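Local coordinates for protein serine protease pet (Escherichia coli, PDB 4OM9) that probably acts as a secreted serine protease and enterotoxin of enteroaggregative Escherichia coli, released as the passenger domain of an autotransporter, with alpha-fodrin a likely target, at residues Thr348-Ile353 with Ser368-Gln373; Thr385-Ala390 with Thr405-Ala410. All coordinates share one frame; numbering follows the deposited sequence.

In the fold
Both contacts belong to the right-handed parallel beta-helix that carries the N-terminal protease domain of this autotransporter passenger. Following the chain, 348-353 runs along one sheet, the chain circles back through strand 361-364 of a second sheet, and interaction 1 closes that loop when 368-373 settles beside it. Another circuit, through strand 379-381, leads to 385-390, and a further one, through 397-399, to 405-410, where interaction 2 closes. The two loops follow in series and neither nest nor cross. The centres of interactions 1 and 2 lie about 9 Å apart, and probable backbone hydrogen bonds from I387 N to L369 O and from G389 N to V371 O join strands 368-371 and 385-388, making four adjacent strands of one sheet.

Interaction 1: Thr348-Ile353 with Ser368-Gln373; sequences TVDWNI and SLNVIQ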
ATOM      1  N   THR A 348       5.744  19.468  29.254  1.00 39.47           N
ATOM      2  CA  THR A 348       4.620  20.177  28.671  1.00 38.29           C
ATOM      3  C   THR A 348       4.681  21.677  28.985  1.00 42.44           C
ATOM      4  O   THR A 348       4.837  22.084  30.138  1.00 45.50           O
ATOM      5  CB  THR A 348       3.273  19.612  29.174  1.00 41.93           C
ATOM      6  OG1 THR A 348       3.111  18.266  28.702  1.00 46.81           O
ATOM      7  CG2 THR A 348       2.118  20.473  28.678  1.00 38.06           C
ATOM      8  N   VAL A 349       4.557  22.485  27.936  1.00 35.68           N
ATOM      9  CA  VAL A 349       4.493  23.929  28.066  1.00 38.46           C
ATOM     10  C   VAL A 349       3.092  24.476  27.754  1.00 38.79           C
ATOM     11  O   VAL A 349       2.676  24.508  26.593  1.00 34.16           O
ATOM     12  CB  VAL A 349       5.501  24.613  27.135  1.00 34.63           C
ATOM     13  CG1 VAL A 349       5.420  26.102  27.319  1.00 39.17           C
ATOM     14  CG2 VAL A 349       6.914  24.109  27.415  1.00 33.74           C
ATOM     15  N   ASP A 350       2.374  24.922  28.785  1.00 41.11           N
ATOM     16  CA  ASP A 350       1.078  25.556  28.560  1.00 40.97           C
ATOM     17  C   ASP A 350       1.305  26.944  27.987  1.00 40.72           C
ATOM     18  O   ASP A 350       1.860  27.839  28.631  1.00 38.38           O
ATOM     19  CB  ASP A 350       0.243  25.605  29.837  1.00 39.69           C
ATOM     20  CG  ASP A 350      -0.270  24.241  30.234  1.00 45.55           C
ATOM     21  OD1 ASP A 350      -0.272  23.325  29.383  1.00 46.91           O
ATOM     22  OD2 ASP A 350      -0.666  24.068  31.392  1.00 48.69           O
ATOM     23  N   TRP A 351       0.899  27.100  26.741  1.00 36.42           N
ATOM     24  CA  TRP A 351       1.242  28.283  25.993  1.00 35.15           C
ATOM     25  C   TRP A 351       0.031  29.194  26.021  1.00 35.92           C
ATOM     26  O   TRP A 351      -0.877  29.055  25.203  1.00 33.66           O
ATOM     27  CB  TRP A 351       1.673  27.908  24.563  1.00 30.46           C
ATOM     28  CG  TRP A 351       2.063  29.074  23.714  1.00 33.28           C
ATOM     29  CD1 TRP A 351       1.290  29.689  22.765  1.00 32.73           C
ATOM     30  CD2 TRP A 351       3.320  29.786  23.739  1.00 30.73           C
ATOM     31  NE1 TRP A 351       1.989  30.736  22.200  1.00 34.76           N
ATOM     32  CE2 TRP A 351       3.221  30.817  22.775  1.00 32.90           C
ATOM     33  CE3 TRP A 351       4.492  29.660  24.486  1.00 31.96           C
ATOM     34  CZ2 TRP A 351       4.278  31.713  22.543  1.00 34.61           C
ATOM     35  CZ3 TRP A 351       5.535  30.552  24.249  1.00 30.93           C
ATOM     36  CH2 TRP A 351       5.420  31.564  23.283  1.00 30.43           C
ATOM     37  N   ASN A 352       0.005  30.112  26.984  1.00 37.11           N
ATOM     38  CA  ASN A 352      -1.148  31.002  27.126  1.00 37.99           C
ATOM     39  C   ASN A 352      -0.788  32.447  26.839  1.00 37.85           C
ATOM     40  O   ASN A 352      -1.145  33.335  27.572  1.00 37.11           O
ATOM     41  CB  ASN A 352      -1.781  30.893  28.519  1.00 37.49           C
ATOM     42  CG  ASN A 352      -3.181  31.510  28.566  1.00 43.71           C
ATOM     43  OD1 ASN A 352      -3.714  31.921  27.540  1.00 37.52           O
ATOM     44  ND2 ASN A 352      -3.767  31.593  29.754  1.00 36.69           N
ATOM     45  N   ILE A 353      -0.068  32.654  25.747  1.00 33.48           N
ATOM     46  CA  ILE A 353       0.105  33.977  25.157  1.00 35.24           C
ATOM     47  C   ILE A 353      -0.031  33.721  23.672  1.00 33.32           C
ATOM     48  O   ILE A 353      -0.195  32.572  23.253  1.00 32.10           O
ATOM     49  CB  ILE A 353       1.500  34.617  25.440  1.00 37.98           C
ATOM     50  CG1 ILE A 353       2.598  33.710  24.849  1.00 35.64           C
ATOM     51  CG2 ILE A 353       1.718  34.831  26.905  1.00 38.29           C
ATOM     52  CD1 ILE A 353       4.042  34.224  25.019  1.00 36.12           C
ATOM     53  N   SER A 368       5.738  18.681  24.620  1.00 31.61           N
ATOM     54  CA  SER A 368       4.417  19.206  24.239  1.00 36.19           C
ATOM     55  C   SER A 368       4.187  20.713  24.399  1.00 34.42           C
ATOM     56  O   SER A 368       4.336  21.256  25.491  1.00 34.95           O
ATOM     57  CB  SER A 368       3.324  18.501  25.056  1.00 35.12           C
ATOM     58  OG  SER A 368       3.436  17.098  24.964  1.00 39.48           O
ATOM     59  N   LEU A 369       3.780  21.360  23.310  1.00 29.58           N
ATOM     60  CA  LEU A 369       3.262  22.715  23.367  1.00 29.45           C
ATOM     61  C   LEU A 369       1.727  22.643  23.456  1.00 32.28           C
ATOM     62  O   LEU A 369       1.068  22.155  22.541  1.00 31.20           O
ATOM     63  CB  LEU A 369       3.698  23.523  22.144  1.00 29.00           C
ATOM     64  CG  LEU A 369       3.430  25.026  22.256  1.00 32.12           C
ATOM     65  CD1 LEU A 369       4.200  25.611  23.417  1.00 30.74           C
ATOM     66  CD2 LEU A 369       3.782  25.768  20.989  1.00 29.91           C
ATOM     67  N   ASN A 370       1.174  23.092  24.577  1.00 32.49           N
ATOM     68  CA  ASN A 370      -0.266  23.062  24.802  1.00 34.00           C
ATOM     69  C   ASN A 370      -0.862  24.445  24.603  1.00 33.98           C
ATOM     70  O   ASN A 370      -0.775  25.290  25.477  1.00 35.73           O
ATOM     71  CB  ASN A 370      -0.590  22.554  26.204  1.00 38.71           C
ATOM     72  CG  ASN A 370      -2.086  22.427  26.444  1.00 42.94           C
ATOM     73  OD1 ASN A 370      -2.875  22.328  25.494  1.00 40.48           O
ATOM     74  ND2 ASN A 370      -2.487  22.435  27.721  1.00 42.60           N
ATOM     75  N   VAL A 371      -1.457  24.672  23.438  1.00 34.46           N
ATOM     76  CA  VAL A 371      -1.855  26.010  23.051  1.00 32.88           C
ATOM     77  C   VAL A 371      -3.270  26.279  23.532  1.00 35.73           C
ATOM     78  O   VAL A 371      -4.224  25.765  22.967  1.00 32.26           O
ATOM     79  CB  VAL A 371      -1.755  26.209  21.540  1.00 32.40           C
ATOM     80  CG1 VAL A 371      -1.789  27.681  21.207  1.00 30.67           C
ATOM     81  CG2 VAL A 371      -0.442  25.570  20.996  1.00 29.45           C
ATOM     82  N   ILE A 372      -3.369  27.101  24.580  1.00 44.90           N
ATOM     83  CA  ILE A 372      -4.628  27.397  25.280  1.00 50.29           C
ATOM     84  C   ILE A 372      -5.477  28.474  24.597  1.00 50.84           C
ATOM     85  O   ILE A 372      -6.701  28.490  24.743  1.00 55.79           O
ATOM     86  CB  ILE A 372      -4.353  27.842  26.738  1.00 49.73           C
ATOM     87  CG1 ILE A 372      -3.385  26.872  27.423  1.00 51.65           C
ATOM     88  CG2 ILE A 372      -5.658  27.975  27.537  1.00 57.96           C
ATOM     89  CD1 ILE A 372      -3.835  25.418  27.370  1.00 48.78           C
ATOM     90  N   GLN A 373      -4.838  29.369  23.850  1.00 31.62           N
ATOM     91  CA  GLN A 373      -5.568  30.438  23.168  1.00 32.51           C
ATOM     92  C   GLN A 373      -5.248  30.526  21.665  1.00 31.69           C
ATOM     93  O   GLN A 373      -4.210  30.080  21.217  1.00 30.59           O
ATOM     94  CB  GLN A 373      -5.301  31.792  23.843  1.00 33.93           C
ATOM     95  CG  GLN A 373      -3.830  32.242  23.989  1.00 33.68           C
ATOM     96  CD  GLN A 373      -3.713  33.667  24.613  1.00 35.31           C
ATOM     97  OE1 GLN A 373      -3.807  34.665  23.909  1.00 36.02           O
ATOM     98  NE2 GLN A 373      -3.543  33.739  25.928  1.00 36.01           N
TER
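The indole of W351 meets V371 at its edge, where CD1 lies 4.0 Å from V371 CG1, while one face carries CG1 of I353, offset toward the rim. L369 CD1 comes in obliquely and packs at 3.6 Å against W351 CB. With CG anti to the backbone N (chi1 -179°), the indole stands over the buried side with V349, L369 and V371, and its NE1 is hydrogen-bonded to Q375. The other flat groups are polar and turned well out of each other's planes. N370 ND2 donates to D350 OD1 at 2.9 Å, keeping the acceptor near its own amide plane but reaching the carboxylate from above; the two planes are 69° apart. The second carboxylate oxygen, OD2, forms a salt bridge with K323, so D350 is probably stabilised as an anion between two donors. This in-register pairing of residues on successive coils is characteristic of a parallel beta-helix, here with T348 beside S368, V349 beside L369, D350 beside N370 and W351 beside V371. V349 N donates to S368 O at 2.7 Å, nearly straight, and N370 N to V349 O; W351 N then bonds N370 O at 2.8 Å, and I372 N reaches W351 O at 3.2 Å. Beyond the strands, the N352 and Q373 side chains cross at about a right angle; Q373 NE2 comes implausibly close to N352 OD1, leaving this pair doubtful in detail.

Interaction 2: Thr385-Ala390 with Thr405-Ala410; sequences TVILGA and TVQLNA
I387 holds CG2 anti to its backbone N and CG1 beside it (chi1 -54°), which turns both branches toward the neighbouring strand. CG2 reaches N409 CB at 3.5 Å and also lies against Q407, whose OE1 is 3.8 Å from I387 CG2, while CG1 and CD1 lie beside the same oxygen. Q407 itself is extended, its CG opposite the backbone N (chi1 177°), and its NE2 is hydrogen-bonded to D432, which fixes the amide at that end. On the other side of the sheet L388 and L408 share one rotamer family and lie side by side, so that L388 CD1 packs against L408 CD2 at 3.5 Å; the same methyl crosses to V406 CG1 at 3.9 Å. This alternation, with T385, I387, T405 and Q407 on the partly exposed side and V386, L388, V406 and L408 buried inside, is that of stacked rungs in a parallel beta-helix. The strands run at 20° to one another. V386 N donates to T405 O, Q407 N to V386 O and L388 N to Q407 O, each at 2.8 Å; the bond from N409 N to L388 O is weak and bent, as the strands give way to loops. There A410 CB packs against G389 O. Strand 368-371 flanks 385-388, and strand 429-432 flanks 405-408, where L431 packs on V406 and L408. Inside the helix, L379 and T381 of strand 379-381 meet V386, and T381 also touches V406.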
ATOM      1  N   THR A 385       4.582  17.094  20.374  1.00 32.61           N
ATOM      2  CA  THR A 385       3.146  17.297  20.269  1.00 33.35           C
ATOM      3  C   THR A 385       2.774  18.772  20.361  1.00 34.34           C
ATOM      4  O   THR A 385       3.298  19.495  21.189  1.00 37.60           O
ATOM      5  CB  THR A 385       2.401  16.546  21.382  1.00 37.94           C
ATOM      6  OG1 THR A 385       2.852  15.189  21.425  1.00 40.88           O
ATOM      7  CG2 THR A 385       0.877  16.589  21.151  1.00 38.75           C
ATOM      8  N   VAL A 386       1.887  19.213  19.486  1.00 26.99           N
ATOM      9  CA  VAL A 386       1.280  20.505  19.610  1.00 27.99           C
ATOM     10  C   VAL A 386      -0.222  20.260  19.767  1.00 27.93           C
ATOM     11  O   VAL A 386      -0.859  19.613  18.924  1.00 26.66           O
ATOM     12  CB  VAL A 386       1.591  21.405  18.413  1.00 27.24           C
ATOM     13  CG1 VAL A 386       0.810  22.733  18.518  1.00 25.96           C
ATOM     14  CG2 VAL A 386       3.088  21.671  18.347  1.00 23.79           C
ATOM     15  N   ILE A 387      -0.769  20.729  20.884  1.00 26.37           N
ATOM     16  CA  ILE A 387      -2.162  20.510  21.179  1.00 28.30           C
ATOM     17  C   ILE A 387      -2.951  21.781  20.907  1.00 28.26           C
ATOM     18  O   ILE A 387      -2.585  22.859  21.351  1.00 30.21           O
ATOM     19  CB  ILE A 387      -2.368  20.077  22.633  1.00 33.34           C
ATOM     20  CG1 ILE A 387      -1.492  18.859  22.955  1.00 33.37           C
ATOM     21  CG2 ILE A 387      -3.868  19.787  22.898  1.00 33.08           C
ATOM     22  CD1 ILE A 387      -1.506  18.460  24.438  1.00 32.00           C
ATOM     23  N   LEU A 388      -4.017  21.656  20.140  1.00 30.86           N
ATOM     24  CA  LEU A 388      -4.840  22.801  19.821  1.00 32.25           C
ATOM     25  C   LEU A 388      -5.940  22.854  20.836  1.00 36.42           C
ATOM     26  O   LEU A 388      -6.821  22.004  20.819  1.00 34.14           O
ATOM     27  CB  LEU A 388      -5.400  22.682  18.413  1.00 28.87           C
ATOM     28  CG  LEU A 388      -4.343  22.303  17.382  1.00 29.75           C
ATOM     29  CD1 LEU A 388      -4.944  22.206  15.977  1.00 27.19           C
ATOM     30  CD2 LEU A 388      -3.195  23.322  17.419  1.00 27.46           C
ATOM     31  N   GLY A 389      -5.879  23.833  21.739  1.00 34.12           N
ATOM     32  CA  GLY A 389      -6.855  23.933  22.806  1.00 37.14           C
ATOM     33  C   GLY A 389      -7.884  25.022  22.583  1.00 36.20           C
ATOM     34  O   GLY A 389      -8.695  25.301  23.462  1.00 40.88           O
ATOM     35  N   ALA A 390      -7.873  25.632  21.403  1.00 33.72           N
ATOM     36  CA  ALA A 390      -8.786  26.745  21.138  1.00 35.92           C
ATOM     37  C   ALA A 390      -9.383  26.664  19.735  1.00 36.53           C
ATOM     38  O   ALA A 390      -8.822  26.001  18.859  1.00 35.04           O
ATOM     39  CB  ALA A 390      -8.059  28.089  21.333  1.00 35.43           C
ATOM     40  N   THR A 405       3.399  15.460  16.236  1.00 29.11           N
ATOM     41  CA  THR A 405       1.965  15.225  16.360  1.00 28.81           C
ATOM     42  C   THR A 405       1.231  16.550  16.584  1.00 28.72           C
ATOM     43  O   THR A 405       1.672  17.405  17.368  1.00 29.68           O
ATOM     44  CB  THR A 405       1.656  14.268  17.518  1.00 30.48           C
ATOM     45  OG1 THR A 405       2.179  12.978  17.197  1.00 33.50           O
ATOM     46  CG2 THR A 405       0.146  14.138  17.750  1.00 29.89           C
ATOM     47  N   VAL A 406       0.133  16.719  15.864  1.00 26.77           N
ATOM     48  CA  VAL A 406      -0.819  17.780  16.118  1.00 25.60           C
ATOM     49  C   VAL A 406      -2.124  17.181  16.663  1.00 28.62           C
ATOM     50  O   VAL A 406      -2.708  16.274  16.056  1.00 27.92           O
ATOM     51  CB  VAL A 406      -1.097  18.581  14.853  1.00 23.63           C
ATOM     52  CG1 VAL A 406      -2.209  19.623  15.114  1.00 24.45           C
ATOM     53  CG2 VAL A 406       0.159  19.251  14.394  1.00 22.80           C
ATOM     54  N   GLN A 407      -2.587  17.686  17.801  1.00 29.64           N
ATOM     55  CA  GLN A 407      -3.715  17.076  18.476  1.00 28.03           C
ATOM     56  C   GLN A 407      -4.839  18.062  18.770  1.00 28.26           C
ATOM     57  O   GLN A 407      -4.626  19.068  19.435  1.00 29.56           O
ATOM     58  CB  GLN A 407      -3.279  16.418  19.791  1.00 28.48           C
ATOM     59  CG  GLN A 407      -4.476  15.826  20.545  1.00 31.77           C
ATOM     60  CD  GLN A 407      -4.127  15.250  21.889  1.00 38.87           C
ATOM     61  OE1 GLN A 407      -4.055  15.974  22.881  1.00 41.09           O
ATOM     62  NE2 GLN A 407      -3.931  13.942  21.942  1.00 36.18           N
ATOM     63  N   LEU A 408      -6.037  17.751  18.281  1.00 29.03           N
ATOM     64  CA  LEU A 408      -7.215  18.573  18.534  1.00 31.59           C
ATOM     65  C   LEU A 408      -7.702  18.432  19.963  1.00 33.67           C
ATOM     66  O   LEU A 408      -7.793  17.325  20.476  1.00 32.09           O
ATOM     67  CB  LEU A 408      -8.335  18.200  17.573  1.00 30.45           C
ATOM     68  CG  LEU A 408      -7.901  18.165  16.111  1.00 30.42           C
ATOM     69  CD1 LEU A 408      -9.098  18.055  15.195  1.00 26.38           C
ATOM     70  CD2 LEU A 408      -7.109  19.405  15.776  1.00 28.43           C
ATOM     71  N   ASN A 409      -8.027  19.553  20.608  1.00 34.34           N
ATOM     72  CA  ASN A 409      -8.534  19.515  21.978  1.00 32.97           C
ATOM     73  C   ASN A 409      -9.526  20.637  22.268  1.00 40.75           C
ATOM     74  O   ASN A 409      -9.516  21.227  23.347  1.00 41.81           O
ATOM     75  CB  ASN A 409      -7.375  19.584  22.966  1.00 34.31           C
ATOM     76  CG  ASN A 409      -7.766  19.135  24.364  1.00 32.75           C
ATOM     77  OD1 ASN A 409      -8.411  18.104  24.546  1.00 36.71           O
ATOM     78  ND2 ASN A 409      -7.385  19.922  25.362  1.00 36.46           N
ATOM     79  N   ALA A 410     -10.374  20.944  21.291  1.00 37.57           N
ATOM     80  CA  ALA A 410     -11.412  21.966  21.440  1.00 36.25           C
ATOM     81  C   ALA A 410     -12.269  21.888  20.193  1.00 36.94           C
ATOM     82  O   ALA A 410     -11.884  21.226  19.241  1.00 38.20           O
ATOM     83  CB  ALA A 410     -10.801  23.377  21.615  1.00 32.49           C
TER